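Local coordinates for protein terminal oxygenase component of carbazole 1,9a-dioxygenase (Sphingomonas, PDB 3GKQ) that catalyses, as the Rieske non-haem iron oxygenase component, the dioxygenation of carbazole at positions 1 and 9a, probably with electrons supplied by a ferredoxin, at residues H164-V169 against L325-F330; F188-S193 against D332-A337. All coordinates share one frame; numbering follows the deposited sequence.

Both contacts lie in the Bet v 1-like catalytic domain, on the same side of the chain's centre and with their own centres about 13 Å apart. Their segments alternate along the chain in the order 164-169, 188-193, 325-330, 332-337. Contact 1 joins edge strand 161-170 to helix 308-328; contact 2 joins the loop before helix 194-198 to helix 332-346, which follows helix 308-328 after a short connection. Arg168 of contact 1 forms a salt bridge with Asp332 of contact 2, and Ser193 OG probably hydrogen-bonds to Gly329 O. The iron-binding helix is thereby tied to the sheet, and the loop carrying His190 to the connection between helices.

Contact 1: residues H164-V169 against L325-F330; sequences HGQHRV and LALNGF
On edge strand 161-170 of the antiparallel sheet, Gln166 and Arg168, two residues apart and so on the same face, reach toward Leu327 and Asn328 in the late part of helix 308-328. Gln166 and Asn328 meet through their amides. Gln166 NE2 donates to Asn328 OD1 at 3.0 Å in a fairly straight bond (N-H...O 161°), the acceptor lying in the plane of the glutamine amide, while the donor is tilted out of the asparagine carbonyl plane. A water closes the pair from the other ends, giving a hydrogen to Gln166 OE1 at 2.7 Å and accepting one from Asn328 ND2 at 3.1 Å. Such packing of a helix on the sheet belongs to the helix-grip fold of the Bet v 1-like clan, and here apolar atoms share in it: Leu327 CD1 lies 3.9 Å from Gln166 CG as the two chains run past each other in opposite directions. With an alanine in place of Gln166, Asn328 OD1 is likely to lose its NE2 donor and the bridging water its acceptor. The Arg168 chain bends at chi3 (83°), bringing Arg168 NH2 to Leu327 O at 3.2 Å, a weak bond made at the guanidinium edge. Arg168 NH1 is engaged in the stronger salt bridge to Asp332, and Gln299 OE1 takes bonds from both Arg168 NH2 and Gln166 NE2.

Contact 2: residues F188-S193 against D332-A337; sequences FIHKSS and DDDILA. With FE2 (Fe (II) ion), chain G.
His190 and Asp334 meet at the mononuclear iron, and the histidine can be followed outward from the backbone. Its CB does not point at helix 332-346, but CG sits anti to the carbonyl carbon (chi1 -62°), which swings the ring inward. His190 ND1 packs close to Phe330 O and more loosely against Asp333 CB. Ile189 CG1 lies over the centre of one ring face, and the Phe330 ring stacks on the same imidazole. His190 CD2 is 3.3 Å from the iron, while His190 CE1 comes within 3.0 Å of Asp334 OD2, which approaches at the ring edge in plane. At the tip, His190 NE2 binds the iron at 2.3 Å. Asp334 answers with both oxygens, OD1 and OD2 each 2.2 Å from the metal, its carboxylate turned 80° against the imidazole. Ile189 CD1 closes to 3.1 Å from Asp334 OD1. Chelation holds the carboxylate, and the second-shell amides of Asn331 and Asn180 are likely to steady it further. Tyr95 of a second subunit, whose counterpart in this chain lines the [2Fe-2S] pocket, packs on Ile189 and Ala337, consistent with electron transfer across the subunit interface, as in related Rieske oxygenases. His186, His190 and Asp334 form the triad of two histidines and one carboxylate; the two waters, 2.0 and 2.4 Å from the iron, are probably exchangeable and, as in those relatives, would be where dioxygen binds.

Contact 1: residues H164-V169 against L325-F330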
loop_
_atom_site.group_PDB
_atom_site.type_symbol
_atom_site.label_atom_id
_atom_site.label_comp_id
_atom_site.label_asym_id
_atom_site.label_seq_id
_atom_site.Cartn_x
_atom_site.Cartn_y
_atom_site.Cartn_z
ATOM N N HIS A 164 -19.503 -31.804 -6.605
ATOM C CA HIS A 164 -19.201 -30.711 -7.525
ATOM C C HIS A 164 -19.023 -29.461 -6.672
ATOM O O HIS A 164 -19.555 -29.384 -5.566
ATOM C CB HIS A 164 -20.349 -30.498 -8.516
ATOM C CG HIS A 164 -20.592 -31.669 -9.413
ATOM N ND1 HIS A 164 -19.660 -32.106 -10.331
ATOM C CD2 HIS A 164 -21.643 -32.514 -9.510
ATOM C CE1 HIS A 164 -20.130 -33.171 -10.955
ATOM N NE2 HIS A 164 -21.329 -33.441 -10.476
ATOM N N GLY A 165 -18.275 -28.486 -7.173
ATOM C CA GLY A 165 -18.072 -27.279 -6.397
ATOM C C GLY A 165 -17.404 -26.146 -7.141
ATOM O O GLY A 165 -17.162 -26.231 -8.345
ATOM N N GLN A 166 -17.117 -25.075 -6.409
ATOM C CA GLN A 166 -16.466 -23.894 -6.958
ATOM C C GLN A 166 -15.676 -23.221 -5.840
ATOM O O GLN A 166 -15.912 -23.481 -4.657
ATOM C CB GLN A 166 -17.505 -22.905 -7.505
ATOM C CG GLN A 166 -18.521 -22.422 -6.466
ATOM C CD GLN A 166 -19.388 -21.270 -6.970
ATOM O OE1 GLN A 166 -19.641 -21.144 -8.166
ATOM N NE2 GLN A 166 -19.860 -20.435 -6.049
ATOM N N HIS A 167 -14.736 -22.361 -6.211
ATOM C CA HIS A 167 -13.951 -21.647 -5.215
ATOM C C HIS A 167 -13.730 -20.198 -5.625
ATOM O O HIS A 167 -13.857 -19.847 -6.799
ATOM C CB HIS A 167 -12.610 -22.356 -4.964
ATOM C CG HIS A 167 -11.789 -22.579 -6.196
ATOM N ND1 HIS A 167 -11.160 -21.555 -6.875
ATOM C CD2 HIS A 167 -11.468 -23.719 -6.857
ATOM C CE1 HIS A 167 -10.488 -22.054 -7.898
ATOM N NE2 HIS A 167 -10.658 -23.365 -7.908
ATOM N N ARG A 168 -13.428 -19.359 -4.640
ATOM C CA ARG A 168 -13.184 -17.941 -4.872
ATOM C C ARG A 168 -12.231 -17.466 -3.786
ATOM O O ARG A 168 -12.197 -18.035 -2.693
ATOM C CB ARG A 168 -14.491 -17.141 -4.777
ATOM C CG ARG A 168 -14.967 -16.903 -3.344
ATOM C CD ARG A 168 -16.332 -16.206 -3.281
ATOM N NE ARG A 168 -17.443 -17.150 -3.416
ATOM C CZ ARG A 168 -18.731 -16.815 -3.354
ATOM N NH1 ARG A 168 -19.088 -15.548 -3.161
ATOM N NH2 ARG A 168 -19.666 -17.751 -3.474
ATOM N N VAL A 169 -11.455 -16.432 -4.079
ATOM C CA VAL A 169 -10.542 -15.908 -3.082
ATOM C C VAL A 169 -11.313 -14.861 -2.292
ATOM O O VAL A 169 -12.009 -14.029 -2.867
ATOM C CB VAL A 169 -9.300 -15.272 -3.736
ATOM C CG1 VAL A 169 -8.553 -16.317 -4.556
ATOM C CG2 VAL A 169 -9.719 -14.126 -4.623
ATOM N N LEU A 325 -28.479 -20.097 -7.267
ATOM C CA LEU A 325 -29.518 -19.995 -6.247
ATOM C C LEU A 325 -28.996 -20.101 -4.813
ATOM O O LEU A 325 -29.484 -19.411 -3.914
ATOM C CB LEU A 325 -30.573 -21.087 -6.464
ATOM C CG LEU A 325 -32.067 -20.788 -6.258
ATOM C CD1 LEU A 325 -32.728 -22.041 -5.692
ATOM C CD2 LEU A 325 -32.283 -19.617 -5.317
ATOM N N ALA A 326 -28.013 -20.970 -4.597
ATOM C CA ALA A 326 -27.482 -21.174 -3.256
ATOM C C ALA A 326 -26.030 -20.742 -3.053
ATOM O O ALA A 326 -25.756 -19.835 -2.268
ATOM C CB ALA A 326 -27.644 -22.640 -2.864
ATOM N N LEU A 327 -25.104 -21.396 -3.750
ATOM C CA LEU A 327 -23.688 -21.077 -3.604
ATOM C C LEU A 327 -23.415 -19.579 -3.677
ATOM O O LEU A 327 -22.575 -19.065 -2.937
ATOM C CB LEU A 327 -22.860 -21.836 -4.647
ATOM C CG LEU A 327 -23.007 -23.362 -4.579
ATOM C CD1 LEU A 327 -21.895 -24.022 -5.387
ATOM C CD2 LEU A 327 -22.946 -23.828 -3.133
ATOM N N ASN A 328 -24.120 -18.880 -4.562
ATOM C CA ASN A 328 -23.960 -17.435 -4.677
ATOM C C ASN A 328 -25.162 -16.741 -4.033
ATOM O O ASN A 328 -25.007 -15.844 -3.204
ATOM C CB ASN A 328 -23.851 -17.000 -6.145
ATOM C CG ASN A 328 -22.635 -17.592 -6.850
ATOM O OD1 ASN A 328 -21.677 -18.022 -6.210
ATOM N ND2 ASN A 328 -22.668 -17.598 -8.178
ATOM N N GLY A 329 -26.360 -17.183 -4.411
ATOM C CA GLY A 329 -27.585 -16.596 -3.895
ATOM C C GLY A 329 -27.742 -16.605 -2.388
ATOM O O GLY A 329 -28.392 -15.723 -1.822
ATOM N N PHE A 330 -27.155 -17.602 -1.735
ATOM C CA PHE A 330 -27.238 -17.718 -0.288
ATOM C C PHE A 330 -25.930 -17.332 0.415
ATOM O O PHE A 330 -25.941 -16.558 1.372
ATOM C CB PHE A 330 -27.606 -19.152 0.097
ATOM C CG PHE A 330 -27.878 -19.339 1.566
ATOM C CD1 PHE A 330 -29.133 -19.061 2.095
ATOM C CD2 PHE A 330 -26.882 -19.811 2.416
ATOM C CE1 PHE A 330 -29.396 -19.248 3.452
ATOM C CE2 PHE A 330 -27.129 -20.002 3.772
ATOM C CZ PHE A 330 -28.398 -19.723 4.293
HETATM O O HOH W 1 -20.202 -18.899 -9.544
#

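Contact 2: residues F188-S193 against D332-A337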
loop_
_atom_site.group_PDB
_atom_site.type_symbol
_atom_site.label_atom_id
_atom_site.label_comp_id
_atom_site.label_asym_id
_atom_site.label_seq_id
_atom_site.Cartn_x
_atom_site.Cartn_y
_atom_site.Cartn_z
ATOM N N PHE A 188 -29.326 -14.787 10.348
ATOM C CA PHE A 188 -29.982 -13.484 10.259
ATOM C C PHE A 188 -29.547 -12.763 8.977
ATOM O O PHE A 188 -30.354 -12.087 8.329
ATOM C CB PHE A 188 -29.611 -12.638 11.485
ATOM C CG PHE A 188 -30.354 -11.329 11.584
ATOM C CD1 PHE A 188 -31.688 -11.294 11.984
ATOM C CD2 PHE A 188 -29.710 -10.125 11.301
ATOM C CE1 PHE A 188 -32.374 -10.076 12.104
ATOM C CE2 PHE A 188 -30.385 -8.901 11.416
ATOM C CZ PHE A 188 -31.721 -8.879 11.821
ATOM N N ILE A 189 -28.274 -12.912 8.607
ATOM C CA ILE A 189 -27.757 -12.257 7.403
ATOM C C ILE A 189 -28.329 -12.852 6.125
ATOM O O ILE A 189 -28.243 -12.239 5.063
ATOM C CB ILE A 189 -26.211 -12.363 7.278
ATOM C CG1 ILE A 189 -25.798 -13.832 7.196
ATOM C CG2 ILE A 189 -25.541 -11.672 8.440
ATOM C CD1 ILE A 189 -24.363 -14.035 6.731
ATOM N N HIS A 190 -28.892 -14.050 6.229
ATOM C CA HIS A 190 -29.457 -14.723 5.065
ATOM C C HIS A 190 -30.980 -14.546 4.923
ATOM O O HIS A 190 -31.586 -15.123 4.022
ATOM C CB HIS A 190 -29.141 -16.224 5.130
ATOM C CG HIS A 190 -27.677 -16.548 5.094
ATOM N ND1 HIS A 190 -26.860 -16.185 4.047
ATOM C CD2 HIS A 190 -26.897 -17.251 5.954
ATOM C CE1 HIS A 190 -25.642 -16.652 4.259
ATOM N NE2 HIS A 190 -25.638 -17.303 5.407
ATOM N N LYS A 191 -31.590 -13.742 5.790
ATOM C CA LYS A 191 -33.044 -13.554 5.754
ATOM C C LYS A 191 -33.649 -13.031 4.453
ATOM O O LYS A 191 -34.854 -13.159 4.244
ATOM C CB LYS A 191 -33.499 -12.672 6.930
ATOM C CG LYS A 191 -33.023 -11.226 6.902
ATOM C CD LYS A 191 -33.259 -10.570 8.268
ATOM C CE LYS A 191 -32.760 -9.133 8.301
ATOM N NZ LYS A 191 -31.293 -9.046 8.013
ATOM N N SER A 192 -32.830 -12.453 3.579
ATOM C CA SER A 192 -33.317 -11.926 2.302
ATOM C C SER A 192 -32.842 -12.738 1.095
ATOM O O SER A 192 -33.023 -12.320 -0.048
ATOM C CB SER A 192 -32.869 -10.474 2.116
ATOM O OG SER A 192 -33.491 -9.614 3.052
ATOM N N SER A 193 -32.250 -13.899 1.347
ATOM C CA SER A 193 -31.732 -14.743 0.273
ATOM C C SER A 193 -32.800 -15.243 -0.698
ATOM O O SER A 193 -33.889 -15.637 -0.286
ATOM C CB SER A 193 -30.991 -15.941 0.869
ATOM O OG SER A 193 -30.518 -16.801 -0.150
ATOM N N ASP A 332 -23.230 -15.570 -0.790
ATOM C CA ASP A 332 -22.590 -14.294 -1.093
ATOM C C ASP A 332 -22.671 -13.354 0.111
ATOM O O ASP A 332 -21.770 -12.548 0.335
ATOM C CB ASP A 332 -23.228 -13.627 -2.316
ATOM C CG ASP A 332 -22.738 -14.222 -3.629
ATOM O OD1 ASP A 332 -21.832 -15.085 -3.604
ATOM O OD2 ASP A 332 -23.258 -13.820 -4.691
ATOM N N ASP A 333 -23.743 -13.475 0.892
ATOM C CA ASP A 333 -23.926 -12.633 2.076
ATOM C C ASP A 333 -22.932 -12.949 3.196
ATOM O O ASP A 333 -22.671 -12.101 4.050
ATOM C CB ASP A 333 -25.354 -12.767 2.625
ATOM C CG ASP A 333 -26.395 -12.104 1.728
ATOM O OD1 ASP A 333 -26.157 -10.971 1.265
ATOM O OD2 ASP A 333 -27.458 -12.713 1.495
ATOM N N ASP A 334 -22.392 -14.164 3.203
ATOM C CA ASP A 334 -21.430 -14.552 4.231
ATOM C C ASP A 334 -20.097 -13.811 4.028
ATOM O O ASP A 334 -19.349 -13.579 4.980
ATOM C CB ASP A 334 -21.207 -16.077 4.217
ATOM C CG ASP A 334 -22.315 -16.853 4.950
ATOM O OD1 ASP A 334 -22.636 -16.498 6.099
ATOM O OD2 ASP A 334 -22.861 -17.830 4.394
ATOM N N ILE A 335 -19.817 -13.419 2.789
ATOM C CA ILE A 335 -18.580 -12.715 2.464
ATOM C C ILE A 335 -18.443 -11.372 3.180
ATOM O O ILE A 335 -17.377 -11.073 3.732
ATOM C CB ILE A 335 -18.460 -12.486 0.945
ATOM C CG1 ILE A 335 -18.731 -13.796 0.198
ATOM C CG2 ILE A 335 -17.069 -11.970 0.600
ATOM C CD1 ILE A 335 -17.856 -14.956 0.631
ATOM N N LEU A 336 -19.508 -10.567 3.175
ATOM C CA LEU A 336 -19.486 -9.264 3.843
ATOM C C LEU A 336 -19.149 -9.488 5.306
ATOM O O LEU A 336 -18.355 -8.755 5.898
ATOM C CB LEU A 336 -20.860 -8.572 3.768
ATOM C CG LEU A 336 -20.982 -7.053 4.019
ATOM C CD1 LEU A 336 -22.394 -6.729 4.508
ATOM C CD2 LEU A 336 -19.978 -6.573 5.044
ATOM N N ALA A 337 -19.775 -10.501 5.896
ATOM C CA ALA A 337 -19.545 -10.809 7.298
ATOM C C ALA A 337 -18.060 -11.051 7.577
ATOM O O ALA A 337 -17.510 -10.527 8.545
ATOM C CB ALA A 337 -20.370 -12.029 7.704
HETATM FE FE FE2 G . -23.846 -18.368 6.273
HETATM O O HOH W 2 -24.553 -20.269 6.283
HETATM O O HOH W 3 -21.840 -19.512 6.799
#